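Local coordinates for protein transaminase (Bacillus megaterium, PDB 5G0A) that catalyses transfer of amino groups between amines or amino acids and carbonyl compounds, with S selectivity, using pyridoxal-5'-phosphate as cofactor, at residues 82-87 with 329-334; 91-96 with 337-342. All blocks are in the same frame, centred on the assembly; numbering follows the deposited sequence.

Contact 1 (82-87 with 329-334). With PLP (pyridoxal-5'-phosphate), chain E.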
ATOM      1  N   TYR B  82       0.931 -43.380   9.104  1.00 26.49           N
ATOM      2  CA  TYR B  82       0.787 -41.997   9.523  1.00 25.50           C
ATOM      3  C   TYR B  82      -0.668 -41.705   9.938  1.00 27.42           C
ATOM      4  O   TYR B  82      -1.575 -42.370   9.445  1.00 26.90           O
ATOM      5  CB  TYR B  82       1.173 -41.104   8.332  1.00 26.74           C
ATOM      6  CG  TYR B  82       2.604 -41.279   7.856  1.00 25.34           C
ATOM      7  CD1 TYR B  82       3.681 -40.808   8.630  1.00 25.61           C
ATOM      8  CD2 TYR B  82       2.878 -41.870   6.618  1.00 26.58           C
ATOM      9  CE1 TYR B  82       4.995 -40.942   8.191  1.00 27.46           C
ATOM     10  CE2 TYR B  82       4.184 -42.006   6.165  1.00 26.47           C
ATOM     11  CZ  TYR B  82       5.239 -41.550   6.954  1.00 27.63           C
ATOM     12  OH  TYR B  82       6.534 -41.679   6.498  1.00 26.70           O
ATOM     13  N   GLY B  83      -0.922 -40.716  10.808  1.00 25.89           N
ATOM     14  CA  GLY B  83       0.089 -39.851  11.412  1.00 23.75           C
ATOM     15  C   GLY B  83       0.313 -38.544  10.665  1.00 24.14           C
ATOM     16  O   GLY B  83      -0.282 -38.280   9.606  1.00 24.50           O
ATOM     17  N   PHE B  84       1.201 -37.738  11.229  1.00 23.54           N
ATOM     18  CA  PHE B  84       1.548 -36.458  10.625  1.00 23.08           C
ATOM     19  C   PHE B  84       2.981 -36.085  10.979  1.00 23.28           C
ATOM     20  O   PHE B  84       3.373 -36.162  12.144  1.00 23.48           O
ATOM     21  CB  PHE B  84       0.608 -35.368  11.154  1.00 23.09           C
ATOM     22  CG  PHE B  84       1.076 -33.978  10.786  1.00 22.89           C
ATOM     23  CD1 PHE B  84       0.986 -33.557   9.457  1.00 23.83           C
ATOM     24  CD2 PHE B  84       1.669 -33.143  11.734  1.00 23.78           C
ATOM     25  CE1 PHE B  84       1.472 -32.310   9.073  1.00 23.98           C
ATOM     26  CE2 PHE B  84       2.160 -31.874  11.351  1.00 23.85           C
ATOM     27  CZ  PHE B  84       2.048 -31.470  10.020  1.00 24.92           C
ATOM     28  N   VAL B  85       3.751 -35.664   9.978  1.00 22.36           N
ATOM     29  CA  VAL B  85       5.011 -34.952  10.248  1.00 22.64           C
ATOM     30  C   VAL B  85       5.041 -33.699   9.386  1.00 21.09           C
ATOM     31  O   VAL B  85       4.467 -33.694   8.282  1.00 23.87           O
ATOM     32  CB  VAL B  85       6.292 -35.801   9.997  1.00 22.53           C
ATOM     33  CG1 VAL B  85       6.375 -36.963  10.995  1.00 24.81           C
ATOM     34  CG2 VAL B  85       6.393 -36.269   8.548  1.00 24.59           C
ATOM     35  N   TRP B  86       5.695 -32.651   9.888  1.00 22.65           N
ATOM     36  CA  TRP B  86       5.792 -31.426   9.117  1.00 22.87           C
ATOM     37  C   TRP B  86       7.033 -31.423   8.241  1.00 23.39           C
ATOM     38  O   TRP B  86       7.802 -32.399   8.227  1.00 23.81           O
ATOM     39  CB  TRP B  86       5.690 -30.167   9.984  1.00 22.31           C
ATOM     40  CG  TRP B  86       6.854 -29.801  10.876  1.00 23.16           C
ATOM     41  CD1 TRP B  86       7.212 -30.384  12.067  1.00 22.95           C
ATOM     42  CD2 TRP B  86       7.752 -28.708  10.681  1.00 22.98           C
ATOM     43  NE1 TRP B  86       8.270 -29.718  12.627  1.00 22.85           N
ATOM     44  CE2 TRP B  86       8.638 -28.694  11.790  1.00 23.39           C
ATOM     45  CE3 TRP B  86       7.901 -27.733   9.668  1.00 23.87           C
ATOM     46  CZ2 TRP B  86       9.651 -27.742  11.930  1.00 24.17           C
ATOM     47  CZ3 TRP B  86       8.947 -26.789   9.798  1.00 24.36           C
ATOM     48  CH2 TRP B  86       9.809 -26.816  10.929  1.00 24.79           C
ATOM     49  N   ASP B  87       7.217 -30.329   7.510  1.00 23.26           N
ATOM     50  CA  ASP B  87       8.074 -30.338   6.316  1.00 25.77           C
ATOM     51  C   ASP B  87       9.558 -30.501   6.636  1.00 26.97           C
ATOM     52  O   ASP B  87      10.347 -30.789   5.735  1.00 28.16           O
ATOM     53  CB  ASP B  87       7.846 -29.036   5.524  1.00 27.91           C
ATOM     54  CG  ASP B  87       8.346 -29.112   4.088  1.00 33.17           C
ATOM     55  OD1 ASP B  87       8.076 -30.130   3.391  1.00 32.22           O
ATOM     56  OD2 ASP B  87       8.990 -28.123   3.671  1.00 34.09           O
ATOM     57  N   SER B 329       4.497 -23.839   6.885  1.00 22.14           N
ATOM     58  CA  SER B 329       3.065 -24.062   6.716  1.00 21.28           C
ATOM     59  C   SER B 329       2.800 -25.422   7.383  1.00 21.78           C
ATOM     60  O   SER B 329       3.432 -26.416   7.025  1.00 21.90           O
ATOM     61  CB  SER B 329       2.704 -24.096   5.225  1.00 22.84           C
ATOM     62  OG  SER B 329       1.448 -24.719   5.043  1.00 22.11           O
ATOM     63  N   THR B 330       1.898 -25.476   8.366  1.00 20.89           N
ATOM     64  CA  THR B 330       1.720 -26.725   9.132  1.00 21.58           C
ATOM     65  C   THR B 330       1.561 -27.948   8.204  1.00 20.98           C
ATOM     66  O   THR B 330       2.332 -28.920   8.314  1.00 22.65           O
ATOM     67  CB  THR B 330       0.523 -26.635  10.116  1.00 22.62           C
ATOM     68  OG1 THR B 330       0.721 -25.504  10.984  1.00 23.76           O
ATOM     69  CG2 THR B 330       0.447 -27.900  10.987  1.00 24.18           C
ATOM     70  N   TYR B 331       0.578 -27.904   7.309  1.00 21.99           N
ATOM     71  CA  TYR B 331       0.216 -29.077   6.522  1.00 22.00           C
ATOM     72  C   TYR B 331       0.994 -29.229   5.212  1.00 22.52           C
ATOM     73  O   TYR B 331       0.760 -30.169   4.455  1.00 22.84           O
ATOM     74  CB  TYR B 331      -1.295 -29.165   6.297  1.00 22.89           C
ATOM     75  CG  TYR B 331      -2.033 -29.265   7.619  1.00 23.81           C
ATOM     76  CD1 TYR B 331      -1.544 -30.081   8.645  1.00 25.23           C
ATOM     77  CD2 TYR B 331      -3.184 -28.527   7.859  1.00 24.84           C
ATOM     78  CE1 TYR B 331      -2.196 -30.176   9.867  1.00 24.70           C
ATOM     79  CE2 TYR B 331      -3.855 -28.636   9.086  1.00 24.91           C
ATOM     80  CZ  TYR B 331      -3.337 -29.460  10.083  1.00 24.66           C
ATOM     81  OH  TYR B 331      -3.962 -29.591  11.324  1.00 24.66           O
ATOM     82  N   ALA B 332       1.919 -28.305   4.942  1.00 21.80           N
ATOM     83  CA  ALA B 332       2.768 -28.459   3.755  1.00 21.83           C
ATOM     84  C   ALA B 332       3.501 -29.799   3.791  1.00 21.67           C
ATOM     85  O   ALA B 332       4.274 -30.061   4.718  1.00 23.47           O
ATOM     86  CB  ALA B 332       3.792 -27.326   3.681  1.00 23.12           C
ATOM     87  N   GLY B 333       3.265 -30.619   2.768  1.00 22.28           N
ATOM     88  CA  GLY B 333       3.930 -31.913   2.636  1.00 22.73           C
ATOM     89  C   GLY B 333       3.252 -33.033   3.415  1.00 23.71           C
ATOM     90  O   GLY B 333       3.814 -34.126   3.548  1.00 23.64           O
ATOM     91  N   HIS B 334       2.049 -32.761   3.926  1.00 22.13           N
ATOM     92  CA  HIS B 334       1.308 -33.732   4.744  1.00 22.12           C
ATOM     93  C   HIS B 334       1.449 -35.145   4.180  1.00 21.60           C
ATOM     94  O   HIS B 334       1.083 -35.377   3.033  1.00 22.05           O
ATOM     95  CB  HIS B 334      -0.179 -33.343   4.828  1.00 23.06           C
ATOM     96  CG  HIS B 334      -0.928 -34.128   5.862  1.00 21.92           C
ATOM     97  ND1 HIS B 334      -1.111 -35.500   5.779  1.00 24.43           N
ATOM     98  CD2 HIS B 334      -1.494 -33.741   7.028  1.00 22.93           C
ATOM     99  CE1 HIS B 334      -1.765 -35.911   6.851  1.00 23.17           C
ATOM    100  NE2 HIS B 334      -2.005 -34.866   7.623  1.00 21.40           N
TER
HETATM  101  N1  PLP E1298      -2.097 -18.897  13.665  1.00 20.83           N
HETATM  102  C2  PLP E1298      -1.437 -19.432  14.701  1.00 21.44           C
HETATM  103  C2A PLP E1298      -1.538 -18.850  16.098  1.00 23.24           C
HETATM  104  C3  PLP E1298      -0.641 -20.639  14.498  1.00 23.89           C
HETATM  105  O3  PLP E1298       0.015 -21.191  15.537  1.00 27.79           O
HETATM  106  C4  PLP E1298      -0.596 -21.234  13.146  1.00 23.74           C
HETATM  107  C4A PLP E1298       0.168 -22.525  12.911  1.00 28.52           C
HETATM  108  C5  PLP E1298      -1.350 -20.542  12.088  1.00 22.93           C
HETATM  109  C6  PLP E1298      -2.055 -19.386  12.395  1.00 21.37           C
HETATM  110  C5A PLP E1298      -1.316 -20.978  10.633  1.00 23.84           C
HETATM  111  O4P PLP E1298      -1.700 -22.309  10.418  1.00 23.85           O
HETATM  112  P   PLP E1298      -1.170 -23.094   9.131  1.00 22.92           P
HETATM  113  O1P PLP E1298      -1.394 -22.243   7.906  1.00 23.60           O
HETATM  114  O2P PLP E1298       0.291 -23.384   9.426  1.00 22.69           O
HETATM  115  O3P PLP E1298      -2.022 -24.313   9.110  1.00 23.00           O
HETATM  116  O   HOH W   1       5.194 -32.384   5.915  1.00 25.00           O
HETATM  117  O   HOH W   2       4.987 -28.599   6.901  1.00 23.69           O

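Contact 2 (91-96 with 337-342)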
ATOM      1  N   THR B  91       9.659 -37.937   4.312  1.00 24.78           N
ATOM      2  CA  THR B  91       8.903 -39.168   4.092  1.00 25.44           C
ATOM      3  C   THR B  91       9.113 -39.671   2.681  1.00 26.92           C
ATOM      4  O   THR B  91       9.528 -38.926   1.785  1.00 25.92           O
ATOM      5  CB  THR B  91       7.385 -38.992   4.345  1.00 24.91           C
ATOM      6  OG1 THR B  91       6.797 -38.170   3.314  1.00 25.18           O
ATOM      7  CG2 THR B  91       7.114 -38.399   5.739  1.00 23.61           C
ATOM      8  N   ASP B  92       8.830 -40.958   2.483  1.00 28.60           N
ATOM      9  CA  ASP B  92       8.894 -41.534   1.152  1.00 27.19           C
ATOM     10  C   ASP B  92       7.864 -40.885   0.229  1.00 26.80           C
ATOM     11  O   ASP B  92       8.158 -40.589  -0.921  1.00 26.28           O
ATOM     12  CB  ASP B  92       8.685 -43.054   1.203  1.00 29.44           C
ATOM     13  CG  ASP B  92       7.386 -43.457   1.896  1.00 29.90           C
ATOM     14  OD1 ASP B  92       7.019 -42.850   2.921  1.00 28.81           O
ATOM     15  OD2 ASP B  92       6.733 -44.402   1.405  1.00 32.08           O
ATOM     16  N   TYR B  93       6.666 -40.632   0.747  1.00 26.31           N
ATOM     17  CA  TYR B  93       5.583 -40.134  -0.098  1.00 24.87           C
ATOM     18  C   TYR B  93       5.883 -38.733  -0.644  1.00 23.36           C
ATOM     19  O   TYR B  93       5.638 -38.445  -1.830  1.00 24.07           O
ATOM     20  CB  TYR B  93       4.269 -40.091   0.672  1.00 25.66           C
ATOM     21  CG  TYR B  93       3.715 -41.441   1.070  1.00 26.09           C
ATOM     22  CD1 TYR B  93       3.499 -42.444   0.120  1.00 26.21           C
ATOM     23  CD2 TYR B  93       3.377 -41.693   2.391  1.00 25.38           C
ATOM     24  CE1 TYR B  93       2.978 -43.687   0.494  1.00 27.43           C
ATOM     25  CE2 TYR B  93       2.853 -42.927   2.779  1.00 27.52           C
ATOM     26  CZ  TYR B  93       2.651 -43.915   1.826  1.00 28.34           C
ATOM     27  OH  TYR B  93       2.100 -45.140   2.225  1.00 28.10           O
ATOM     28  N   LYS B  94       6.408 -37.868   0.211  1.00 23.40           N
ATOM     29  CA  LYS B  94       6.686 -36.481  -0.232  1.00 23.43           C
ATOM     30  C   LYS B  94       7.823 -36.458  -1.277  1.00 24.68           C
ATOM     31  O   LYS B  94       7.718 -35.795  -2.321  1.00 23.76           O
ATOM     32  CB  LYS B  94       7.006 -35.590   0.972  1.00 23.59           C
ATOM     33  CG  LYS B  94       7.144 -34.100   0.623  1.00 23.38           C
ATOM     34  CD  LYS B  94       7.462 -33.252   1.843  1.00 23.39           C
ATOM     35  CE  LYS B  94       8.854 -33.556   2.433  1.00 26.54           C
ATOM     36  NZ  LYS B  94       9.100 -32.712   3.640  1.00 26.84           N
ATOM     37  N   ALA B  95       8.891 -37.209  -1.011  1.00 24.99           N
ATOM     38  CA  ALA B  95      10.051 -37.203  -1.923  1.00 25.93           C
ATOM     39  C   ALA B  95       9.669 -37.848  -3.259  1.00 26.52           C
ATOM     40  O   ALA B  95      10.067 -37.375  -4.329  1.00 25.79           O
ATOM     41  CB  ALA B  95      11.236 -37.922  -1.278  1.00 26.64           C
ATOM     42  N   LYS B  96       8.868 -38.907  -3.188  1.00 25.54           N
ATOM     43  CA  LYS B  96       8.428 -39.617  -4.377  1.00 26.38           C
ATOM     44  C   LYS B  96       7.541 -38.718  -5.230  1.00 26.00           C
ATOM     45  O   LYS B  96       7.677 -38.696  -6.446  1.00 24.82           O
ATOM     46  CB  LYS B  96       7.667 -40.888  -4.008  1.00 27.51           C
ATOM     47  CG  LYS B  96       7.231 -41.707  -5.210  1.00 34.17           C
ATOM     48  CD  LYS B  96       6.766 -43.066  -4.715  1.00 37.47           C
ATOM     49  CE  LYS B  96       5.621 -43.571  -5.558  1.00 41.48           C
ATOM     50  NZ  LYS B  96       5.033 -44.851  -5.051  1.00 42.42           N
ATOM     51  N   ALA B 337      -1.629 -36.738   2.465  1.00 22.35           N
ATOM     52  CA  ALA B 337      -1.930 -36.003   1.220  1.00 21.53           C
ATOM     53  C   ALA B 337      -0.902 -36.340   0.136  1.00 22.97           C
ATOM     54  O   ALA B 337      -1.270 -36.486  -1.044  1.00 23.02           O
ATOM     55  CB  ALA B 337      -1.966 -34.492   1.474  1.00 22.18           C
ATOM     56  N   MET B 338       0.365 -36.497   0.527  1.00 22.08           N
ATOM     57  CA  MET B 338       1.410 -36.855  -0.430  1.00 23.53           C
ATOM     58  C   MET B 338       1.224 -38.283  -0.953  1.00 24.08           C
ATOM     59  O   MET B 338       1.457 -38.549  -2.132  1.00 23.48           O
ATOM     60  CB  MET B 338       2.823 -36.672   0.141  1.00 24.01           C
ATOM     61  CG  MET B 338       3.162 -35.222   0.495  1.00 23.66           C
ATOM     62  SD  MET B 338       3.211 -34.133  -0.949  1.00 26.38           S
ATOM     63  CE  MET B 338       1.531 -33.518  -0.979  1.00 24.96           C
ATOM     64  N   ALA B 339       0.763 -39.179  -0.090  1.00 23.38           N
ATOM     65  CA  ALA B 339       0.392 -40.538  -0.552  1.00 24.15           C
ATOM     66  C   ALA B 339      -0.681 -40.494  -1.645  1.00 22.89           C
ATOM     67  O   ALA B 339      -0.600 -41.242  -2.630  1.00 24.23           O
ATOM     68  CB  ALA B 339      -0.039 -41.400   0.635  1.00 23.25           C
ATOM     69  N   ALA B 340      -1.699 -39.640  -1.459  1.00 23.04           N
ATOM     70  CA  ALA B 340      -2.735 -39.390  -2.449  1.00 23.69           C
ATOM     71  C   ALA B 340      -2.171 -38.853  -3.766  1.00 23.62           C
ATOM     72  O   ALA B 340      -2.528 -39.349  -4.848  1.00 24.06           O
ATOM     73  CB  ALA B 340      -3.802 -38.448  -1.886  1.00 23.96           C
ATOM     74  N   VAL B 341      -1.300 -37.837  -3.686  1.00 24.74           N
ATOM     75  CA  VAL B 341      -0.666 -37.307  -4.896  1.00 24.36           C
ATOM     76  C   VAL B 341       0.080 -38.410  -5.657  1.00 24.31           C
ATOM     77  O   VAL B 341      -0.080 -38.558  -6.875  1.00 24.87           O
ATOM     78  CB  VAL B 341       0.289 -36.129  -4.571  1.00 23.71           C
ATOM     79  CG1 VAL B 341       1.054 -35.695  -5.820  1.00 23.01           C
ATOM     80  CG2 VAL B 341      -0.530 -34.960  -4.050  1.00 24.45           C
ATOM     81  N   CYS B 342       0.905 -39.159  -4.935  1.00 23.83           N
ATOM     82  CA  CYS B 342       1.680 -40.246  -5.546  1.00 25.53           C
ATOM     83  C   CYS B 342       0.782 -41.222  -6.271  1.00 25.17           C
ATOM     84  O   CYS B 342       1.032 -41.544  -7.433  1.00 24.97           O
ATOM     85  CB  CYS B 342       2.510 -41.012  -4.512  1.00 25.66           C
ATOM     86  SG  CYS B 342       3.958 -40.177  -3.875  1.00 26.59           S
TER

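Contact 1 (82-87 with 329-334)
The Phe84 ring pushes its outer rim into the bend formed by Thr330, Tyr331 and His334, and this is the tight half of the contact. Its CZ meets the carbonyl oxygen Thr330 O at 3.1 Å, with the oxygen at the ring edge and near the ring plane. Tyr331 comes against one face with an edge of its own, an offset T-shaped pair with planes at 84°, closest between Phe84 CE1 and Tyr331 CD1 at 3.8 Å. His334 crosses more obliquely, its CD2 3.5 Å from Phe84 CD1. A chi1 of 169° sets Phe84 CG opposite the backbone N and carries the ring to all three. With an alanine here, the Tyr331 edge and the His334 ring would probably lose their shared aromatic neighbour and a gap would open between the two loops. The His334 imidazole is fixed at both nitrogens, ND1 capping Val336 N at the start of the next helix and NE2 bonding Ser303 O of the second subunit.

Ser329 to Ala332 form a type I turn that binds cofactor phosphate, and Thr330 donates to PLP O2P from its N (2.8 Å) and its OG1 (2.7 Å). Ser122 and Gly121 of the second subunit also hold this PLP, so the active site is shared across the dimer interface, as in other class-III aminotransferases.

Toward Trp86 and Asp87, both partly exposed, the fit is looser and water fills in. Water 1 links Val85 O to Ala332 O, while water 2 joins Ser329 O and Ala332 O and accepts a weak bond from Asp87 N. Asp87 CB stays 3.8 Å from Ala332 O, and its carboxylate turns to salt bridges with Lys94 and Arg116.

Contact 2 (91-96 with 337-342)
Met338 is the first residue of 337-342 to touch 91-96: its CB abuts Tyr93 CB at 3.7 Å, and its CG lies across the base of Lys94, 3.9 Å from Lys94 CB. Bends at chi2 and chi3 lead the thioether away from this helix pair; the side chain also packs on Phe117 of strand 112-118.

One residue on, Ala339 lies over one face of the Tyr93 ring, its CA-CB bond running alongside the ring rather than pointing into it; CB stands 3.6 Å from the centroid, 4° off the normal, a CH-pi contact. With chi1 at -67°, Tyr93 CG sits beside its backbone N, which lays the ring flat across the alanine; Asp92 OD2 lies over the opposite face. Ala78 of helix 69-78 touches both Tyr93 and Ala339.

A turn later Cys342 reaches back across the groove, SG 3.2 Å from Tyr93 O and 3.8 Å from Lys96 CB. The aliphatic part of Lys96 runs past the sulfur, while its NZ goes on to a salt bridge with Glu346.

The axes of segments 92-96 and 337-342 come within 8.0 Å and cross at 45°, a closeness consistent with the small Ala339 and Cys342 at the interface. Thr91, just before helix 92-105, is its N-cap, OG1 accepting from Lys94 N. Across the groove the contact is made by methyl, methylene, ring and the sulfur against a backbone carbonyl, and the lysine charges are matched by Asp87 and Glu346 beyond the two segments, so shape and apolar burial probably count for more than polar pairing here.

Overall arrangement
From the N terminus, the chain passes through 82-87 and 91-96 just after helix 69-78, then builds the seven-stranded mixed sheet, strands 112-118 to 308-313, with its helices before coming back through 329-334 and 337-342. Contact 1 closes a loop of 241 intervening residues and contact 2 one of 240; because their segments alternate, the loops cross. Contact 1 ties two loops together beside a cofactor shared with the second subunit, and contact 2 joins the helices 92-105 and 335-350 that follow them. Their centres are about 11 Å apart, linked by the salt bridge from Asp87 to Lys94 and by Tyr82 and Val85 packing on Thr91.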